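Local coordinates for periplasmic divalent cation tolerance protein (Xylella fastidiosa, PDB 2NUH) that is of unknown function in this bacterium but belongs to the CutA family of divalent cation tolerance proteins and may bind copper ions, at residues A[22-25]-A[26-29]; A[71-74]-A[75-78]; A[98-101]-A[102-106]. One frame throughout, in Å; residues are numbered along the deposited sequence.

Contact 1: residues A[22-25]-A[26-29]; sequences SRVL and VQER
Arg23 and Gln27, one turn apart near the C-terminal end of helix 15-27, lie side by side and send their chains the same way. Their flat ends are turned almost at right angles, the guanidinium and amide planes standing 85° apart, with Gln27 OE1 over one face of the guanidinium. As modelled, NH1 of Arg23 comes within 2.9 Å of NE2 of Gln27; both are donors, so this is no hydrogen bond and the approach itself is doubtful. The chain of Arg23 bends at chi3 (46°), which folds its end back beside the glutamine.

Val24 and Glu28 also lie side by side, pointing the same way. CG of Glu28 sits beside its own backbone N and the rest of the chain runs straight on (chi2 180°), carrying the carboxylate past the valine so that Val24 CG1 rests 3.4 Å from Glu28 OE2. That carboxylate is held from helix 67-77, where Arg73 forms a salt bridge to its OE1.

The backbone bonds beneath stay regular: Gln27 N reaches Arg23 O at 2.8 Å, and Glu28 N reaches Val24 O at 2.8 Å. The helix then closes in a Schellman motif, with Arg29 at positive phi, Arg29 N bonded to Val26 O at 3.0 Å, and Leu30 N turned back to Leu25 O.

The polar ends here differ in what fixes them: the orientation of the exposed Gln27 amide beside Arg23 remains uncertain, whereas Glu28 is anchored by an arginine whose charge would probably favour its ionised form.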
ATOM      1  N   SER A  22       5.404   5.579   0.584  1.00 12.60           N
ATOM      2  CA  SER A  22       4.300   6.500   0.796  1.00 12.77           C
ATOM      3  C   SER A  22       4.489   7.764  -0.018  1.00 13.27           C
ATOM      4  O   SER A  22       3.574   8.208  -0.729  1.00 13.45           O
ATOM      5  CB  SER A  22       4.217   6.866   2.274  1.00 12.50           C
ATOM      6  OG  SER A  22       3.852   5.745   3.050  1.00 14.61           O
ATOM      7  N   ARG A  23       5.679   8.350   0.084  1.00 13.33           N
ATOM      8  CA  ARG A  23       5.928   9.611  -0.577  1.00 14.83           C
ATOM      9  C   ARG A  23       5.886   9.450  -2.083  1.00 13.85           C
ATOM     10  O   ARG A  23       5.280  10.261  -2.780  1.00 14.66           O
ATOM     11  CB  ARG A  23       7.269  10.199  -0.148  1.00 15.06           C
ATOM     12  CG  ARG A  23       7.321  10.672   1.290  1.00 18.17           C
ATOM     13  CD  ARG A  23       8.665  11.365   1.587  1.00 19.02           C
ATOM     14  NE  ARG A  23       9.045  12.308   0.528  1.00 25.05           N
ATOM     15  CZ  ARG A  23      10.029  12.107  -0.349  1.00 29.02           C
ATOM     16  NH1 ARG A  23      10.300  13.013  -1.283  1.00 28.75           N
ATOM     17  NH2 ARG A  23      10.757  11.004  -0.296  1.00 30.99           N
ATOM     18  N   VAL A  24       6.516   8.399  -2.589  1.00 13.17           N
ATOM     19  CA  VAL A  24       6.578   8.233  -4.038  1.00 13.12           C
ATOM     20  C   VAL A  24       5.209   7.945  -4.630  1.00 12.75           C
ATOM     21  O   VAL A  24       4.836   8.506  -5.640  1.00 12.55           O
ATOM     22  CB  VAL A  24       7.581   7.156  -4.463  1.00 13.52           C
ATOM     23  CG1 VAL A  24       7.428   6.839  -5.948  1.00 14.78           C
ATOM     24  CG2 VAL A  24       8.991   7.648  -4.181  1.00 14.64           C
ATOM     25  N   LEU A  25       4.447   7.064  -3.989  1.00 11.89           N
ATOM     26  CA  LEU A  25       3.137   6.751  -4.540  1.00 11.93           C
ATOM     27  C   LEU A  25       2.241   7.981  -4.591  1.00 11.53           C
ATOM     28  O   LEU A  25       1.483   8.147  -5.540  1.00 12.13           O
ATOM     29  CB  LEU A  25       2.454   5.656  -3.729  1.00 11.99           C
ATOM     30  CG  LEU A  25       3.076   4.269  -3.887  1.00 13.27           C
ATOM     31  CD1 LEU A  25       2.258   3.249  -3.099  1.00 13.05           C
ATOM     32  CD2 LEU A  25       3.158   3.863  -5.354  1.00 14.90           C
ATOM     33  N   VAL A  26       2.327   8.827  -3.569  1.00 12.25           N
ATOM     34  CA  VAL A  26       1.519  10.043  -3.544  1.00 12.75           C
ATOM     35  C   VAL A  26       2.084  11.053  -4.539  1.00 13.08           C
ATOM     36  O   VAL A  26       1.337  11.636  -5.320  1.00 14.23           O
ATOM     37  CB  VAL A  26       1.439  10.643  -2.126  1.00 12.44           C
ATOM     38  CG1 VAL A  26       0.735  12.000  -2.148  1.00 14.47           C
ATOM     39  CG2 VAL A  26       0.712   9.688  -1.196  1.00 13.24           C
ATOM     40  N   GLN A  27       3.403  11.215  -4.553  1.00 13.91           N
ATOM     41  CA  GLN A  27       4.018  12.199  -5.435  1.00 14.93           C
ATOM     42  C   GLN A  27       3.726  11.886  -6.878  1.00 14.82           C
ATOM     43  O   GLN A  27       3.461  12.787  -7.675  1.00 15.09           O
ATOM     44  CB  GLN A  27       5.524  12.179  -5.259  1.00 15.90           C
ATOM     45  CG  GLN A  27       5.991  12.979  -4.110  1.00 19.38           C
ATOM     46  CD  GLN A  27       7.408  12.649  -3.721  1.00 22.69           C
ATOM     47  OE1 GLN A  27       7.946  11.600  -4.094  1.00 24.73           O
ATOM     48  NE2 GLN A  27       8.024  13.542  -2.964  1.00 25.24           N
ATOM     49  N   GLU A  28       3.788  10.603  -7.212  1.00 14.05           N
ATOM     50  CA  GLU A  28       3.561  10.176  -8.582  1.00 14.37           C
ATOM     51  C   GLU A  28       2.105   9.976  -8.927  1.00 14.16           C
ATOM     52  O   GLU A  28       1.779   9.460  -9.993  1.00 14.38           O
ATOM     53  CB  GLU A  28       4.361   8.922  -8.891  1.00 14.26           C
ATOM     54  CG  GLU A  28       5.841   9.192  -8.775  1.00 15.39           C
ATOM     55  CD  GLU A  28       6.699   8.005  -9.063  1.00 16.48           C
ATOM     56  OE1 GLU A  28       6.170   6.901  -9.334  1.00 16.83           O
ATOM     57  OE2 GLU A  28       7.932   8.187  -8.993  1.00 16.85           O
ATOM     58  N   ARG A  29       1.234  10.374  -8.001  1.00 13.57           N
ATOM     59  CA  ARG A  29      -0.209  10.307  -8.201  1.00 13.99           C
ATOM     60  C   ARG A  29      -0.668   8.897  -8.540  1.00 13.46           C
ATOM     61  O   ARG A  29      -1.514   8.672  -9.394  1.00 13.64           O
ATOM     62  CB  ARG A  29      -0.669  11.334  -9.240  1.00 14.62           C
ATOM     63  CG  ARG A  29      -0.386  12.746  -8.781  1.00 18.15           C
ATOM     64  CD  ARG A  29      -0.975  13.803  -9.699  1.00 24.27           C
ATOM     65  NE  ARG A  29      -0.555  15.138  -9.270  1.00 28.23           N
ATOM     66  CZ  ARG A  29      -1.218  15.900  -8.403  1.00 30.12           C
ATOM     67  NH1 ARG A  29      -2.353  15.475  -7.857  1.00 29.98           N
ATOM     68  NH2 ARG A  29      -0.742  17.097  -8.079  1.00 31.06           N
TER

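Contact 2: residues A[71-74]-A[75-78]; sequences ITRL and CALH
Leu77 lays its CD2 methyl over one face of the Arg73 guanidinium, 3.6 Å from NH2, where the two side chains slant across each other. The arginine starts out away from the turn that follows, with CG opposite its backbone N (chi1 -171°), and a bend at chi2 (65°) brings the guanidinium back toward the leucine. Ala76 CB meets the same group at its edge, close to the plane, 3.9 Å from NH2. The guanidinium is therefore bordered by aliphatic carbon on this side, while its polar partner is Glu28.

One residue on from that pair, Leu74 and His78 lie side by side, pointing the same way. The leucine methyl CD1 approaches the imidazole at its edge, 3.9 Å from His78 CD2, and Leu74 O also lies near the ring plane. Both ring nitrogens are held: ND1 of His78 bonds to the backbone N of Tyr80 and NE2 to the carbonyl of Thr11, which together fix the rotation of the ring.

The backbone loosens here toward the end of helix 67-77. Cys75 N to Ile71 O is a regular bond of 2.9 Å, but Leu77 N divides between two carbonyls, with a weak bond to Arg73 O and another, of 3.1 Å, to Leu74 O, which it approaches from above the carbonyl plane.

The turn packs against both helix 15-27 and strand 5-12. Arg73 and Leu77 pack on Val24 of the helix, and Leu74 and His78 both touch Ile21 of that helix as well as Ser10 of strand 5-12, while Ile71 rests on Ile8 of the same strand.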
ATOM      1  N   ILE A  71       0.769  -0.868  -7.425  1.00 10.38           N
ATOM      2  CA  ILE A  71       1.379  -2.111  -6.992  1.00 10.99           C
ATOM      3  C   ILE A  71       2.748  -2.307  -7.618  1.00 11.39           C
ATOM      4  O   ILE A  71       3.691  -2.717  -6.943  1.00 12.06           O
ATOM      5  CB  ILE A  71       0.481  -3.315  -7.285  1.00 10.55           C
ATOM      6  CG1 ILE A  71      -0.714  -3.290  -6.315  1.00 11.05           C
ATOM      7  CG2 ILE A  71       1.276  -4.630  -7.124  1.00 12.03           C
ATOM      8  CD1 ILE A  71      -1.800  -4.337  -6.605  1.00 13.15           C
ATOM      9  N   THR A  72       2.872  -2.000  -8.903  1.00 11.58           N
ATOM     10  CA  THR A  72       4.140  -2.254  -9.544  1.00 11.99           C
ATOM     11  C   THR A  72       5.160  -1.231  -9.080  1.00 11.96           C
ATOM     12  O   THR A  72       6.324  -1.570  -8.871  1.00 11.43           O
ATOM     13  CB  THR A  72       4.036  -2.279 -11.083  1.00 13.32           C
ATOM     14  OG1 THR A  72       3.626  -1.005 -11.556  1.00 15.73           O
ATOM     15  CG2 THR A  72       3.013  -3.284 -11.533  1.00 12.92           C
ATOM     16  N   ARG A  73       4.741   0.017  -8.879  1.00 11.36           N
ATOM     17  CA  ARG A  73       5.687   1.003  -8.365  1.00 10.98           C
ATOM     18  C   ARG A  73       6.093   0.673  -6.933  1.00 11.67           C
ATOM     19  O   ARG A  73       7.255   0.799  -6.554  1.00 11.23           O
ATOM     20  CB  ARG A  73       5.091   2.403  -8.437  1.00 11.86           C
ATOM     21  CG  ARG A  73       6.074   3.511  -8.126  1.00 12.20           C
ATOM     22  CD  ARG A  73       7.188   3.577  -9.160  1.00 14.71           C
ATOM     23  NE  ARG A  73       7.933   4.812  -8.962  1.00 14.47           N
ATOM     24  CZ  ARG A  73       9.238   4.884  -8.767  1.00 14.10           C
ATOM     25  NH1 ARG A  73       9.781   6.076  -8.557  1.00 14.01           N
ATOM     26  NH2 ARG A  73       9.993   3.790  -8.798  1.00 14.11           N
ATOM     27  N   LEU A  74       5.129   0.234  -6.136  1.00 11.59           N
ATOM     28  CA  LEU A  74       5.434  -0.271  -4.804  1.00 12.42           C
ATOM     29  C   LEU A  74       6.515  -1.346  -4.890  1.00 12.15           C
ATOM     30  O   LEU A  74       7.489  -1.325  -4.137  1.00 11.96           O
ATOM     31  CB  LEU A  74       4.151  -0.832  -4.186  1.00 12.77           C
ATOM     32  CG  LEU A  74       4.175  -1.734  -2.959  1.00 15.54           C
ATOM     33  CD1 LEU A  74       4.396  -0.913  -1.736  1.00 19.08           C
ATOM     34  CD2 LEU A  74       2.841  -2.478  -2.859  1.00 15.30           C
ATOM     35  N   CYS A  75       6.347  -2.272  -5.825  1.00 11.81           N
ATOM     36  CA  CYS A  75       7.359  -3.305  -5.984  1.00 12.06           C
ATOM     37  C   CYS A  75       8.709  -2.727  -6.338  1.00 11.68           C
ATOM     38  O   CYS A  75       9.725  -3.205  -5.848  1.00 11.81           O
ATOM     39  CB  CYS A  75       6.947  -4.282  -7.061  1.00 12.28           C
ATOM     40  SG  CYS A  75       5.618  -5.335  -6.570  1.00 14.13           S
ATOM     41  N   ALA A  76       8.710  -1.717  -7.205  1.00 11.55           N
ATOM     42  CA  ALA A  76       9.960  -1.143  -7.678  1.00 11.91           C
ATOM     43  C   ALA A  76      10.714  -0.490  -6.531  1.00 12.13           C
ATOM     44  O   ALA A  76      11.931  -0.327  -6.584  1.00 12.66           O
ATOM     45  CB  ALA A  76       9.678  -0.126  -8.767  1.00 12.08           C
ATOM     46  N   LEU A  77       9.975  -0.101  -5.501  1.00 12.30           N
ATOM     47  CA  LEU A  77      10.558   0.628  -4.387  1.00 11.87           C
ATOM     48  C   LEU A  77      10.776  -0.262  -3.196  1.00 11.78           C
ATOM     49  O   LEU A  77      11.260   0.189  -2.163  1.00 12.67           O
ATOM     50  CB  LEU A  77       9.615   1.745  -3.959  1.00 12.49           C
ATOM     51  CG  LEU A  77       9.336   2.816  -5.007  1.00 13.70           C
ATOM     52  CD1 LEU A  77       8.157   3.671  -4.572  1.00 15.08           C
ATOM     53  CD2 LEU A  77      10.580   3.651  -5.234  1.00 14.45           C
ATOM     54  N   HIS A  78      10.400  -1.522  -3.315  1.00 11.25           N
ATOM     55  CA  HIS A  78      10.285  -2.329  -2.122  1.00 11.08           C
ATOM     56  C   HIS A  78      11.556  -3.067  -1.774  1.00 11.50           C
ATOM     57  O   HIS A  78      12.204  -3.611  -2.654  1.00 11.50           O
ATOM     58  CB  HIS A  78       9.174  -3.339  -2.289  1.00 11.43           C
ATOM     59  CG  HIS A  78       8.467  -3.619  -1.014  1.00 10.94           C
ATOM     60  ND1 HIS A  78       9.017  -4.396  -0.024  1.00 12.30           N
ATOM     61  CD2 HIS A  78       7.278  -3.179  -0.546  1.00 12.23           C
ATOM     62  CE1 HIS A  78       8.179  -4.444   1.000  1.00 11.84           C
ATOM     63  NE2 HIS A  78       7.118  -3.719   0.706  1.00 12.49           N
TER

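Contact 3: residues A[98-101]-A[102-106]; sequences LTWI and NTEID
Trp100 and Glu104 supply the CH-pi contact of this turn. Glu104 CG sits over one face of the indole, 3.6 Å from the centroid of the five-membered ring and 23° off its normal, nearer the rim than the middle. The glutamate chain bends at chi2, and its carboxylate lies nearly parallel to the indole, the two planes only 9° apart; Glu104 CD is 3.5 Å from Trp100 NE1.

Hydrogen bonds run along the backbone in i to i+4 fashion: Asn102 N to Leu98 O, Thr103 N to Thr99 O at 2.8 Å, and Glu104 N to Trp100 O at 2.9 Å. The hydroxyl of Thr103 adds to these. Its OG1 occupies the position between the backbone N and the carbonyl carbon (chi1 59°), which folds it back over the preceding turn, 3.1 Å from Thr99 O and 3.2 Å from Trp100 O; its single proton could serve either carbonyl.

All this belongs to helix 95-105, the last helix of the chain, beside an antiparallel sheet in the ferredoxin-like alpha/beta fold of CutA and other GlnB-like proteins: Leu98 and Ile101 both pack on Val5 of strand 5-12, and Ile105 on Thr62 and Asn63 of strand 50-63. Near the C-terminal end of the helix, Asn102 O accepts from two donors, Ile105 N and Asp106 N.

Among the other polar side chains, Asn102 turns ND2 to within 3.0 Å of Leu98 O, and its OD1 receives a hydrogen bond from Asn63 ND2.

Apolar contacts across the turn are slight. The side chains of Thr99 and Thr103 slant across each other and touch through their CG2 methyls, 3.9 Å apart, and Ile101 CG2 makes a long contact with Ile105 CD1.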
ATOM      1  N   LEU A  98     -14.319   9.776  -1.634  1.00 14.24           N
ATOM      2  CA  LEU A  98     -14.050   8.988  -2.829  1.00 15.17           C
ATOM      3  C   LEU A  98     -13.693   9.904  -3.985  1.00 16.00           C
ATOM      4  O   LEU A  98     -12.762   9.619  -4.748  1.00 16.66           O
ATOM      5  CB  LEU A  98     -15.257   8.139  -3.182  1.00 15.63           C
ATOM      6  CG  LEU A  98     -15.747   7.183  -2.099  1.00 15.61           C
ATOM      7  CD1 LEU A  98     -17.068   6.585  -2.551  1.00 17.37           C
ATOM      8  CD2 LEU A  98     -14.744   6.083  -1.782  1.00 18.54           C
ATOM      9  N   THR A  99     -14.399  11.025  -4.101  1.00 16.29           N
ATOM     10  CA  THR A  99     -14.098  11.986  -5.156  1.00 16.99           C
ATOM     11  C   THR A  99     -12.693  12.547  -4.976  1.00 16.89           C
ATOM     12  O   THR A  99     -11.945  12.688  -5.943  1.00 17.24           O
ATOM     13  CB  THR A  99     -15.148  13.111  -5.199  1.00 17.38           C
ATOM     14  OG1 THR A  99     -16.398  12.537  -5.596  1.00 18.92           O
ATOM     15  CG2 THR A  99     -14.757  14.210  -6.194  1.00 18.46           C
ATOM     16  N   TRP A 100     -12.327  12.862  -3.740  1.00 16.42           N
ATOM     17  CA  TRP A 100     -10.988  13.380  -3.466  1.00 16.14           C
ATOM     18  C   TRP A 100      -9.889  12.388  -3.875  1.00 16.10           C
ATOM     19  O   TRP A 100      -8.906  12.772  -4.513  1.00 15.83           O
ATOM     20  CB  TRP A 100     -10.856  13.780  -1.994  1.00 16.33           C
ATOM     21  CG  TRP A 100      -9.472  14.158  -1.627  1.00 16.47           C
ATOM     22  CD1 TRP A 100      -8.862  15.366  -1.836  1.00 17.56           C
ATOM     23  CD2 TRP A 100      -8.499  13.315  -1.009  1.00 16.44           C
ATOM     24  NE1 TRP A 100      -7.564  15.324  -1.375  1.00 19.37           N
ATOM     25  CE2 TRP A 100      -7.317  14.078  -0.860  1.00 17.56           C
ATOM     26  CE3 TRP A 100      -8.511  11.991  -0.557  1.00 15.70           C
ATOM     27  CZ2 TRP A 100      -6.154  13.551  -0.280  1.00 17.76           C
ATOM     28  CZ3 TRP A 100      -7.350  11.467   0.018  1.00 16.94           C
ATOM     29  CH2 TRP A 100      -6.193  12.250   0.150  1.00 17.56           C
ATOM     30  N   ILE A 101     -10.066  11.115  -3.543  1.00 15.90           N
ATOM     31  CA  ILE A 101      -9.084  10.112  -3.933  1.00 16.23           C
ATOM     32  C   ILE A 101      -8.908  10.172  -5.429  1.00 17.11           C
ATOM     33  O   ILE A 101      -7.785  10.247  -5.929  1.00 17.12           O
ATOM     34  CB  ILE A 101      -9.513   8.702  -3.511  1.00 15.87           C
ATOM     35  CG1 ILE A 101      -9.381   8.571  -2.000  1.00 16.37           C
ATOM     36  CG2 ILE A 101      -8.652   7.637  -4.221  1.00 16.43           C
ATOM     37  CD1 ILE A 101      -9.959   7.305  -1.452  1.00 18.11           C
ATOM     38  N   ASN A 102     -10.030  10.185  -6.139  1.00 17.47           N
ATOM     39  CA  ASN A 102      -9.994  10.132  -7.587  1.00 18.84           C
ATOM     40  C   ASN A 102      -9.396  11.379  -8.186  1.00 19.56           C
ATOM     41  O   ASN A 102      -8.595  11.288  -9.114  1.00 20.18           O
ATOM     42  CB  ASN A 102     -11.390   9.879  -8.156  1.00 18.95           C
ATOM     43  CG  ASN A 102     -11.806   8.436  -8.022  1.00 21.08           C
ATOM     44  OD1 ASN A 102     -11.094   7.542  -8.456  1.00 24.04           O
ATOM     45  ND2 ASN A 102     -12.970   8.197  -7.423  1.00 22.86           N
ATOM     46  N   THR A 103      -9.775  12.544  -7.663  1.00 19.90           N
ATOM     47  CA  THR A 103      -9.289  13.803  -8.228  1.00 20.70           C
ATOM     48  C   THR A 103      -7.808  14.019  -7.939  1.00 20.42           C
ATOM     49  O   THR A 103      -7.110  14.680  -8.709  1.00 21.12           O
ATOM     50  CB  THR A 103     -10.116  15.016  -7.773  1.00 21.05           C
ATOM     51  OG1 THR A 103     -10.089  15.112  -6.347  1.00 23.18           O
ATOM     52  CG2 THR A 103     -11.556  14.869  -8.244  1.00 22.56           C
ATOM     53  N   GLU A 104      -7.319  13.441  -6.847  1.00 19.77           N
ATOM     54  CA  GLU A 104      -5.901  13.520  -6.533  1.00 19.67           C
ATOM     55  C   GLU A 104      -5.031  12.830  -7.558  1.00 19.32           C
ATOM     56  O   GLU A 104      -3.888  13.243  -7.783  1.00 19.62           O
ATOM     57  CB  GLU A 104      -5.604  12.910  -5.167  1.00 19.64           C
ATOM     58  CG  GLU A 104      -5.996  13.797  -4.009  1.00 20.95           C
ATOM     59  CD  GLU A 104      -5.175  15.067  -3.949  1.00 21.66           C
ATOM     60  OE1 GLU A 104      -5.717  16.133  -4.309  1.00 23.01           O
ATOM     61  OE2 GLU A 104      -3.991  14.998  -3.548  1.00 25.07           O
ATOM     62  N   ILE A 105      -5.549  11.765  -8.161  1.00 18.33           N
ATOM     63  CA  ILE A 105      -4.713  10.910  -9.001  1.00 18.43           C
ATOM     64  C   ILE A 105      -5.152  10.819 -10.457  1.00 19.43           C
ATOM     65  O   ILE A 105      -4.370  10.401 -11.306  1.00 19.61           O
ATOM     66  CB  ILE A 105      -4.531   9.492  -8.386  1.00 18.22           C
ATOM     67  CG1 ILE A 105      -5.863   8.751  -8.260  1.00 16.45           C
ATOM     68  CG2 ILE A 105      -3.819   9.587  -7.034  1.00 19.13           C
ATOM     69  CD1 ILE A 105      -5.716   7.382  -7.560  1.00 16.91           C
ATOM     70  N   ASP A 106      -6.389  11.206 -10.749  1.00 20.05           N
ATOM     71  CA  ASP A 106      -6.886  11.167 -12.126  1.00 21.31           C
ATOM     72  C   ASP A 106      -6.569  12.470 -12.851  1.00 22.33           C
ATOM     73  O   ASP A 106      -6.118  13.437 -12.238  1.00 24.17           O
ATOM     74  CB  ASP A 106      -8.391  10.899 -12.159  1.00 21.44           C
ATOM     75  CG  ASP A 106      -8.752   9.482 -11.742  1.00 21.84           C
ATOM     76  OD1 ASP A 106      -9.941   9.241 -11.455  1.00 22.55           O
ATOM     77  OD2 ASP A 106      -7.861   8.603 -11.705  1.00 21.45           O
TER

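Overall arrangement
All three contacts are single turns near the C-terminal ends of helices, following one another along the chain. Contact 1, partly buried, and contact 2, a surface contact although close to the chain centre, join helices 15-27 and 67-77: the Glu28-Arg73 salt bridge lies beside packing of Val24 on Leu77, so charge and aliphatic carbon share one interface. Contact 3, also partly buried, is farther from the chain centre and relies on an aromatic face and a threonine hydroxyl. Arg29 ties it to contact 1 through a probable hydrogen bond to Glu104 O, whereas contacts 2 and 3 do not touch, their nearest atoms about 10 Å apart.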